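Local coordinates for putative PLP-dependent aminotransferase (PDB 3JU7), which probably binds pyridoxal phosphate and acts as a DegT/DnrJ/EryC1/StrS-type aminotransferase of unestablished substrate, at residues Glu21-Ile25 with Ile37-Phe41; Pro92-Ile96 with Leu328-Tyr332; Ser141-Leu145 with Met169-Tyr175. One frame throughout, in Å; residues are numbered along the deposited sequence.

Contact 1. Residues Glu21-Ile25 with Ile37-Phe41; sequences ELKEI and INQRF
E24 and R40 approach from opposite directions and bridge helices 19-28 and 36-48, and their salt bridge is the main polar link between 21-25 and 37-41. The guanidinium approaches end-on: NH2 of R40 donates to OE1 of E24 at 2.8 Å, and NH1 of R40 to OE2 of E24 at 2.9 Å, both nearly straight. Each oxygen offers its syn lone pair, and the two flat groups lie only 17° from a common plane, the geometry of a bidentate carboxylate-guanidinium pair. R40 reaches across with CG anti to its own N (chi1 -173°) and a bend at chi3, while E24 runs out extended beyond CG.

A water widens this polar patch, accepting from NH1 of R40 and donating to OE2 of E21. Beside the salt bridge, I37 packs against helix 19-28, its CD1 3.9 Å from the carbonyl O of E21. Helix 237-248 packs against E21, I25 and I37, and E237 takes the backbone N-H groups of I37 and N38.

With two bonds holding the guanidinium of R40 nearly coplanar with the carboxylate, it has little freedom to rotate. The positive charge probably also steadies E21 as a carboxylate, beside D20 and a bound calcium ion.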
loop_
_atom_site.group_PDB
_atom_site.type_symbol
_atom_site.label_atom_id
_atom_site.label_comp_id
_atom_site.label_asym_id
_atom_site.label_seq_id
_atom_site.Cartn_x
_atom_site.Cartn_y
_atom_site.Cartn_z
ATOM N N GLU A 21 20.616 -8.490 -8.573
ATOM C CA GLU A 21 20.114 -7.463 -7.697
ATOM C C GLU A 21 19.684 -8.040 -6.353
ATOM O O GLU A 21 19.929 -7.412 -5.314
ATOM C CB GLU A 21 18.957 -6.692 -8.335
ATOM C CG GLU A 21 19.393 -5.722 -9.427
ATOM C CD GLU A 21 19.673 -6.394 -10.766
ATOM O OE1 GLU A 21 19.363 -7.590 -10.936
ATOM O OE2 GLU A 21 20.219 -5.725 -11.655
ATOM N N LEU A 22 19.047 -9.211 -6.364
ATOM C CA LEU A 22 18.711 -9.900 -5.120
ATOM C C LEU A 22 19.977 -10.206 -4.291
ATOM O O LEU A 22 19.972 -10.054 -3.062
ATOM C CB LEU A 22 17.904 -11.184 -5.384
ATOM C CG LEU A 22 16.514 -10.984 -6.003
ATOM C CD1 LEU A 22 15.787 -12.307 -6.132
ATOM C CD2 LEU A 22 15.664 -10.029 -5.222
ATOM N N LYS A 23 21.069 -10.606 -4.945
ATOM C CA LYS A 23 22.340 -10.761 -4.221
ATOM C C LYS A 23 22.788 -9.431 -3.628
ATOM O O LYS A 23 23.236 -9.376 -2.493
ATOM C CB LYS A 23 23.471 -11.331 -5.086
ATOM C CG LYS A 23 23.244 -12.758 -5.609
ATOM C CD LYS A 23 22.836 -13.825 -4.564
ATOM C CE LYS A 23 24.011 -14.421 -3.773
ATOM N NZ LYS A 23 23.670 -15.822 -3.326
ATOM N N GLU A 24 22.677 -8.347 -4.380
ATOM C CA GLU A 24 23.021 -7.042 -3.820
ATOM C C GLU A 24 22.224 -6.736 -2.555
ATOM O O GLU A 24 22.777 -6.254 -1.566
ATOM C CB GLU A 24 22.726 -5.951 -4.808
ATOM C CG GLU A 24 23.757 -5.760 -5.853
ATOM C CD GLU A 24 23.461 -4.503 -6.632
ATOM O OE1 GLU A 24 23.576 -3.402 -6.047
ATOM O OE2 GLU A 24 23.092 -4.628 -7.811
ATOM N N ILE A 25 20.908 -6.983 -2.609
ATOM C CA ILE A 25 20.066 -6.710 -1.472
ATOM C C ILE A 25 20.517 -7.513 -0.270
ATOM O O ILE A 25 20.591 -6.987 0.841
ATOM C CB ILE A 25 18.595 -7.059 -1.748
ATOM C CG1 ILE A 25 17.984 -6.054 -2.740
ATOM C CG2 ILE A 25 17.827 -7.036 -0.465
ATOM C CD1 ILE A 25 16.778 -6.523 -3.506
ATOM N N ILE A 37 18.579 0.283 -4.443
ATOM C CA ILE A 37 18.065 -0.357 -5.663
ATOM C C ILE A 37 16.861 0.443 -6.116
ATOM O O ILE A 37 16.726 0.763 -7.303
ATOM C CB ILE A 37 17.765 -1.867 -5.420
ATOM C CG1 ILE A 37 19.098 -2.596 -5.240
ATOM C CG2 ILE A 37 16.951 -2.521 -6.569
ATOM C CD1 ILE A 37 18.949 -3.776 -4.410
ATOM N N ASN A 38 16.023 0.843 -5.170
ATOM C CA ASN A 38 14.933 1.764 -5.510
ATOM C C ASN A 38 15.454 3.085 -6.079
ATOM O O ASN A 38 14.970 3.574 -7.097
ATOM C CB ASN A 38 14.079 2.026 -4.305
ATOM C CG ASN A 38 12.766 2.703 -4.654
ATOM O OD1 ASN A 38 11.775 2.049 -5.023
ATOM N ND2 ASN A 38 12.739 4.014 -4.508
ATOM N N GLN A 39 16.461 3.669 -5.459
ATOM C CA GLN A 39 17.027 4.897 -6.022
ATOM C C GLN A 39 17.560 4.621 -7.425
ATOM O O GLN A 39 17.401 5.458 -8.314
ATOM C CB GLN A 39 18.168 5.466 -5.200
ATOM C CG GLN A 39 17.833 5.925 -3.784
ATOM C CD GLN A 39 19.092 6.159 -2.956
ATOM O OE1 GLN A 39 20.056 6.810 -3.429
ATOM N NE2 GLN A 39 19.110 5.631 -1.728
ATOM N N ARG A 40 18.216 3.472 -7.617
ATOM C CA ARG A 40 18.807 3.156 -8.932
ATOM C C ARG A 40 17.701 3.050 -9.959
ATOM O O ARG A 40 17.806 3.580 -11.050
ATOM C CB ARG A 40 19.618 1.857 -8.902
ATOM C CG ARG A 40 20.388 1.564 -10.201
ATOM C CD ARG A 40 21.081 0.185 -10.194
ATOM N NE ARG A 40 21.905 0.079 -9.007
ATOM C CZ ARG A 40 22.283 -1.039 -8.412
ATOM N NH1 ARG A 40 21.956 -2.227 -8.898
ATOM N NH2 ARG A 40 23.026 -0.953 -7.325
ATOM N N PHE A 41 16.608 2.408 -9.574
ATOM C CA PHE A 41 15.468 2.221 -10.450
ATOM C C PHE A 41 14.909 3.582 -10.907
ATOM O O PHE A 41 14.664 3.795 -12.101
ATOM C CB PHE A 41 14.412 1.381 -9.706
ATOM C CG PHE A 41 13.162 1.071 -10.501
ATOM C CD1 PHE A 41 13.203 0.845 -11.888
ATOM C CD2 PHE A 41 11.944 0.930 -9.840
ATOM C CE1 PHE A 41 12.033 0.521 -12.601
ATOM C CE2 PHE A 41 10.780 0.608 -10.535
ATOM C CZ PHE A 41 10.814 0.406 -11.917
HETATM O O HOH W 1 20.965 -3.179 -11.272
#

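Contact 2. Residues Pro92-Ile96 with Leu328-Tyr332; sequences PLAAI and LFRNY
Segment 92-96 of helix 90-97 faces a loop that folds into a type I beta turn from F329 to Y332, and the backbones come nearest at P92 and F329, whose CA atoms are 8.1 Å apart. No hydrogen bond crosses the gap; the join is made by carbon surfaces, with F329 in the middle.

The ring of F329 is enclosed on several sides. P92 lies over one face in a CH-pi contact, its CG 3.9 Å from the ring centroid and 22° off the normal, so that the pyrrolidine sits toward the rim. L328, from the same loop, lays its CB over the opposite face. Around the edge come L93, whose CD2 is 3.8 Å from CZ of F329, and I96, whose CD1 is 3.7 Å from CE1 of F329. Proline and two aliphatic side chains, within about one helical turn, thus hold one ring from one face and from its edge.

Two further contacts flank this ring. CD2 of L93 and CD2 of L328 touch at 3.4 Å, a tight methyl-methyl packing of side chains crossing at about a right angle. The same CD1 of I96 that meets F329 also reaches Y332, 3.4 Å from its OH. I96 carries CG1 anti to its carbonyl carbon (chi1 -66°), which sends CD1 into the notch between the two aromatic residues.

Elsewhere on helix 90-97, A94 rests on helix 62-73 and A95 on strand 80-84. P102 of strand 101-105 touches P92, I96 and Y332, while C226, M229 and G230 of the second subunit pack on L93, I96, L328 and F329, making the contact part of the dimer interface.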
loop_
_atom_site.group_PDB
_atom_site.type_symbol
_atom_site.label_atom_id
_atom_site.label_comp_id
_atom_site.label_asym_id
_atom_site.label_seq_id
_atom_site.Cartn_x
_atom_site.Cartn_y
_atom_site.Cartn_z
ATOM N N PRO A 92 -12.027 6.773 -8.581
ATOM C CA PRO A 92 -12.893 7.425 -7.581
ATOM C C PRO A 92 -12.619 6.977 -6.121
ATOM O O PRO A 92 -12.778 7.768 -5.178
ATOM C CB PRO A 92 -14.321 7.047 -8.033
ATOM C CG PRO A 92 -14.156 5.805 -8.924
ATOM C CD PRO A 92 -12.789 5.998 -9.563
ATOM N N LEU A 93 -12.238 5.719 -5.922
ATOM C CA LEU A 93 -11.895 5.257 -4.567
ATOM C C LEU A 93 -10.775 6.085 -3.980
ATOM O O LEU A 93 -10.817 6.463 -2.796
ATOM C CB LEU A 93 -11.507 3.784 -4.565
ATOM C CG LEU A 93 -12.678 2.836 -4.843
ATOM C CD1 LEU A 93 -12.117 1.463 -5.093
ATOM C CD2 LEU A 93 -13.801 2.878 -3.741
ATOM N N ALA A 94 -9.767 6.374 -4.803
ATOM C CA ALA A 94 -8.651 7.184 -4.331
ATOM C C ALA A 94 -9.179 8.544 -3.813
ATOM O O ALA A 94 -8.745 8.999 -2.748
ATOM C CB ALA A 94 -7.636 7.358 -5.409
ATOM N N ALA A 95 -10.165 9.139 -4.517
ATOM C CA ALA A 95 -10.680 10.464 -4.155
ATOM C C ALA A 95 -11.467 10.412 -2.835
ATOM O O ALA A 95 -11.327 11.288 -1.959
ATOM C CB ALA A 95 -11.565 11.067 -5.284
ATOM N N ILE A 96 -12.295 9.383 -2.723
ATOM C CA ILE A 96 -13.147 9.176 -1.576
ATOM C C ILE A 96 -12.280 8.991 -0.309
ATOM O O ILE A 96 -12.625 9.506 0.731
ATOM C CB ILE A 96 -14.071 7.928 -1.783
ATOM C CG1 ILE A 96 -15.059 8.174 -2.905
ATOM C CG2 ILE A 96 -14.807 7.603 -0.526
ATOM C CD1 ILE A 96 -15.864 6.917 -3.355
ATOM N N LEU A 328 -21.166 1.335 -5.697
ATOM C CA LEU A 328 -20.618 2.287 -4.719
ATOM C C LEU A 328 -20.719 3.733 -5.155
ATOM O O LEU A 328 -20.736 4.616 -4.335
ATOM C CB LEU A 328 -19.174 1.964 -4.376
ATOM C CG LEU A 328 -18.712 2.518 -3.039
ATOM C CD1 LEU A 328 -19.299 1.692 -1.896
ATOM C CD2 LEU A 328 -17.153 2.538 -2.999
ATOM N N PHE A 329 -20.782 3.995 -6.450
ATOM C CA PHE A 329 -20.659 5.351 -6.950
ATOM C C PHE A 329 -21.917 5.926 -7.571
ATOM O O PHE A 329 -21.874 6.991 -8.158
ATOM C CB PHE A 329 -19.560 5.367 -8.008
ATOM C CG PHE A 329 -18.304 4.664 -7.598
ATOM C CD1 PHE A 329 -17.502 5.207 -6.611
ATOM C CD2 PHE A 329 -17.923 3.481 -8.200
ATOM C CE1 PHE A 329 -16.350 4.606 -6.256
ATOM C CE2 PHE A 329 -16.738 2.854 -7.852
ATOM C CZ PHE A 329 -15.963 3.385 -6.848
ATOM N N ARG A 330 -23.030 5.223 -7.471
ATOM C CA ARG A 330 -24.265 5.608 -8.180
ATOM C C ARG A 330 -24.815 6.946 -7.795
ATOM O O ARG A 330 -25.523 7.537 -8.548
ATOM C CB ARG A 330 -25.411 4.678 -7.800
ATOM C CG ARG A 330 -25.407 3.359 -8.429
ATOM C CD ARG A 330 -26.373 2.511 -7.620
ATOM N NE ARG A 330 -26.655 1.193 -8.193
ATOM C CZ ARG A 330 -27.253 0.218 -7.508
ATOM N NH1 ARG A 330 -27.636 0.406 -6.231
ATOM N NH2 ARG A 330 -27.479 -0.949 -8.092
ATOM N N ASN A 331 -24.611 7.346 -6.555
ATOM C CA ASN A 331 -25.225 8.546 -6.072
ATOM C C ASN A 331 -24.330 9.776 -6.103
ATOM O O ASN A 331 -24.756 10.795 -5.661
ATOM C CB ASN A 331 -25.773 8.291 -4.671
ATOM C CG ASN A 331 -26.932 7.282 -4.686
ATOM O OD1 ASN A 331 -27.548 7.030 -5.727
ATOM N ND2 ASN A 331 -27.213 6.692 -3.535
ATOM N N TYR A 332 -23.115 9.684 -6.642
ATOM C CA TYR A 332 -22.290 10.866 -6.768
ATOM C C TYR A 332 -22.786 11.716 -7.928
ATOM O O TYR A 332 -23.316 11.195 -8.914
ATOM C CB TYR A 332 -20.829 10.507 -6.973
ATOM C CG TYR A 332 -20.215 9.957 -5.713
ATOM C CD1 TYR A 332 -20.067 10.764 -4.588
ATOM C CD2 TYR A 332 -19.783 8.639 -5.632
ATOM C CE1 TYR A 332 -19.521 10.276 -3.439
ATOM C CE2 TYR A 332 -19.228 8.146 -4.463
ATOM C CZ TYR A 332 -19.103 8.972 -3.376
ATOM O OH TYR A 332 -18.573 8.520 -2.187
#

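Contact 3. Residues Ser141-Leu145 with Met169-Tyr175; sequences SWMNL and MNGGMHY
A two-stranded beta hairpin, 169-170 with 173-174, closed by a type I' turn through G171 and G172, is docked here on the loop that leads into helix 146-153. W142, the centre of an inverse gamma turn in that loop, is the side chain inserted between the hairpin and the residue following it.

Its indole is sandwiched. CB of N170 stands over one face, 3.3 Å from the centroid of the six-membered ring and 6° off the normal, a close CH-pi contact. Across the opposite face comes Y175 in a T-shaped pair: the edge of the tyrosine points at the indole, with planes 79° apart and centroids 5.3 Å apart. The indole's outer rim meets M173, whose carbonyl O lies 3.2 Å from CH2 of W142 and whose selenomethionine CE lies 3.8 Å from CZ2 of W142. With CG anti to N (chi1 -163°), W142 is carried out of its turn and into this slot.

Y175 returns the grip on the loop. Its hydroxyl donates to the carbonyl O of M143 at 2.6 Å, meeting a lone pair in the carbonyl plane, and L145 covers the same end, its CD2 3.4 Å from OH of Y175. M143 and L145 both rest on V160 of strand 159-161, while ND2 of N170 makes a weak hydrogen bond to OE1 of E284.

A buried phenol thus has its proton placed on a main-chain carbonyl, which anchors its outer end. The ring's turn is limited instead by packing, with W142 at its edge and the carbonyl O of S141 over one face.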
loop_
_atom_site.group_PDB
_atom_site.type_symbol
_atom_site.label_atom_id
_atom_site.label_comp_id
_atom_site.label_asym_id
_atom_site.label_seq_id
_atom_site.Cartn_x
_atom_site.Cartn_y
_atom_site.Cartn_z
ATOM N N SER A 141 -3.149 5.529 -23.488
ATOM C CA SER A 141 -3.083 6.245 -24.737
ATOM C C SER A 141 -2.564 7.639 -24.512
ATOM O O SER A 141 -2.357 8.086 -23.365
ATOM C CB SER A 141 -4.476 6.283 -25.376
ATOM O OG SER A 141 -5.361 7.027 -24.579
ATOM N N TRP A 142 -2.372 8.334 -25.617
ATOM C CA TRP A 142 -1.775 9.636 -25.582
ATOM C C TRP A 142 -2.822 10.724 -25.465
ATOM O O TRP A 142 -3.201 11.344 -26.449
ATOM C CB TRP A 142 -0.945 9.814 -26.826
ATOM C CG TRP A 142 0.004 10.901 -26.761
ATOM C CD1 TRP A 142 -0.179 12.179 -27.196
ATOM C CD2 TRP A 142 1.351 10.813 -26.291
ATOM N NE1 TRP A 142 0.971 12.892 -27.019
ATOM C CE2 TRP A 142 1.928 12.088 -26.458
ATOM C CE3 TRP A 142 2.128 9.775 -25.753
ATOM C CZ2 TRP A 142 3.238 12.373 -26.076
ATOM C CZ3 TRP A 142 3.426 10.047 -25.369
ATOM C CH2 TRP A 142 3.977 11.349 -25.528
HETATM N N MSE A 143 -3.298 10.924 -24.242
HETATM C CA MSE A 143 -4.212 12.025 -23.913
HETATM C C MSE A 143 -3.371 13.259 -23.721
HETATM O O MSE A 143 -2.597 13.362 -22.765
HETATM C CB MSE A 143 -4.973 11.730 -22.643
HETATM C CG MSE A 143 -5.921 12.835 -22.227
HETATM SE SE MSE A 143 -6.773 12.371 -20.569
HETATM C CE MSE A 143 -5.275 12.608 -19.326
ATOM N N ASN A 144 -3.505 14.199 -24.646
ATOM C CA ASN A 144 -2.683 15.379 -24.646
ATOM C C ASN A 144 -2.927 16.187 -23.383
ATOM O O ASN A 144 -4.066 16.313 -22.960
ATOM C CB ASN A 144 -2.987 16.238 -25.866
ATOM C CG ASN A 144 -1.870 17.205 -26.166
ATOM O OD1 ASN A 144 -1.739 18.269 -25.518
ATOM N ND2 ASN A 144 -1.028 16.834 -27.149
ATOM N N LEU A 145 -1.862 16.757 -22.806
ATOM C CA LEU A 145 -1.942 17.419 -21.495
ATOM C C LEU A 145 -1.840 18.948 -21.522
ATOM O O LEU A 145 -1.801 19.562 -20.452
ATOM C CB LEU A 145 -0.870 16.846 -20.545
ATOM C CG LEU A 145 -1.039 15.365 -20.218
ATOM C CD1 LEU A 145 0.113 14.874 -19.374
ATOM C CD2 LEU A 145 -2.373 15.151 -19.508
HETATM N N MSE A 169 5.466 6.096 -25.505
HETATM C CA MSE A 169 6.291 7.049 -26.243
HETATM C C MSE A 169 5.582 7.558 -27.488
HETATM O O MSE A 169 4.885 6.809 -28.163
HETATM C CB MSE A 169 7.531 6.323 -26.755
HETATM C CG MSE A 169 8.312 5.584 -25.689
HETATM SE SE MSE A 169 9.242 6.850 -24.629
HETATM C CE MSE A 169 10.837 5.815 -24.381
ATOM N N ASN A 170 5.804 8.814 -27.833
ATOM C CA ASN A 170 5.228 9.386 -29.044
ATOM C C ASN A 170 6.170 10.473 -29.498
ATOM O O ASN A 170 6.394 11.451 -28.791
ATOM C CB ASN A 170 3.835 9.961 -28.772
ATOM C CG ASN A 170 3.144 10.484 -30.028
ATOM O OD1 ASN A 170 3.627 10.295 -31.129
ATOM N ND2 ASN A 170 1.974 11.118 -29.850
ATOM N N GLY A 171 6.739 10.276 -30.681
ATOM C CA GLY A 171 7.714 11.192 -31.233
ATOM C C GLY A 171 8.910 11.281 -30.326
ATOM O O GLY A 171 9.443 12.350 -30.122
ATOM N N GLY A 172 9.305 10.161 -29.749
ATOM C CA GLY A 172 10.437 10.134 -28.839
ATOM C C GLY A 172 10.218 10.813 -27.498
ATOM O O GLY A 172 11.170 11.066 -26.775
HETATM N N MSE A 173 8.987 11.107 -27.121
HETATM C CA MSE A 173 8.783 11.687 -25.812
HETATM C C MSE A 173 7.932 10.734 -25.003
HETATM O O MSE A 173 6.975 10.157 -25.532
HETATM C CB MSE A 173 8.122 13.054 -25.943
HETATM C CG MSE A 173 7.220 13.454 -24.789
HETATM SE SE MSE A 173 6.703 15.296 -24.969
HETATM C CE MSE A 173 4.931 15.186 -24.256
ATOM N N HIS A 174 8.281 10.579 -23.720
ATOM C CA HIS A 174 7.512 9.731 -22.836
ATOM C C HIS A 174 6.247 10.470 -22.394
ATOM O O HIS A 174 6.274 11.669 -22.137
ATOM C CB HIS A 174 8.328 9.289 -21.631
ATOM C CG HIS A 174 7.624 8.281 -20.776
ATOM N ND1 HIS A 174 6.903 8.632 -19.661
ATOM C CD2 HIS A 174 7.508 6.939 -20.891
ATOM C CE1 HIS A 174 6.377 7.549 -19.121
ATOM N NE2 HIS A 174 6.731 6.508 -19.850
ATOM N N TYR A 175 5.148 9.738 -22.300
ATOM C CA TYR A 175 3.898 10.314 -21.866
ATOM C C TYR A 175 4.040 10.983 -20.507
ATOM O O TYR A 175 4.490 10.329 -19.565
ATOM C CB TYR A 175 2.815 9.246 -21.753
ATOM C CG TYR A 175 1.517 9.900 -21.416
ATOM C CD1 TYR A 175 0.789 10.534 -22.404
ATOM C CD2 TYR A 175 1.057 9.971 -20.114
ATOM C CE1 TYR A 175 -0.370 11.180 -22.134
ATOM C CE2 TYR A 175 -0.142 10.637 -19.822
ATOM C CZ TYR A 175 -0.839 11.243 -20.852
ATOM O OH TYR A 175 -2.021 11.919 -20.642
#

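Overall arrangement
All three contacts belong to the same aminotransferase fold yet remain separate, joining different parts of it. Contact 1 comes first along the chain and closes before the others open; contact 3 is nested inside the long loop closed by contact 2. Centres of contacts 1 and 2 lie 37 Å apart, and contact 3 is 29 Å from either, nearer the middle of the chain and across its centre from contact 2. Contact 1 ties neighbouring helices 19-28 and 36-48, whereas contact 2 brings a late loop back to helix 90-97. Residues of helix 19-28 and of contact 2 both touch the second subunit, whereas no other chain of the assembly touches the segments of contact 3.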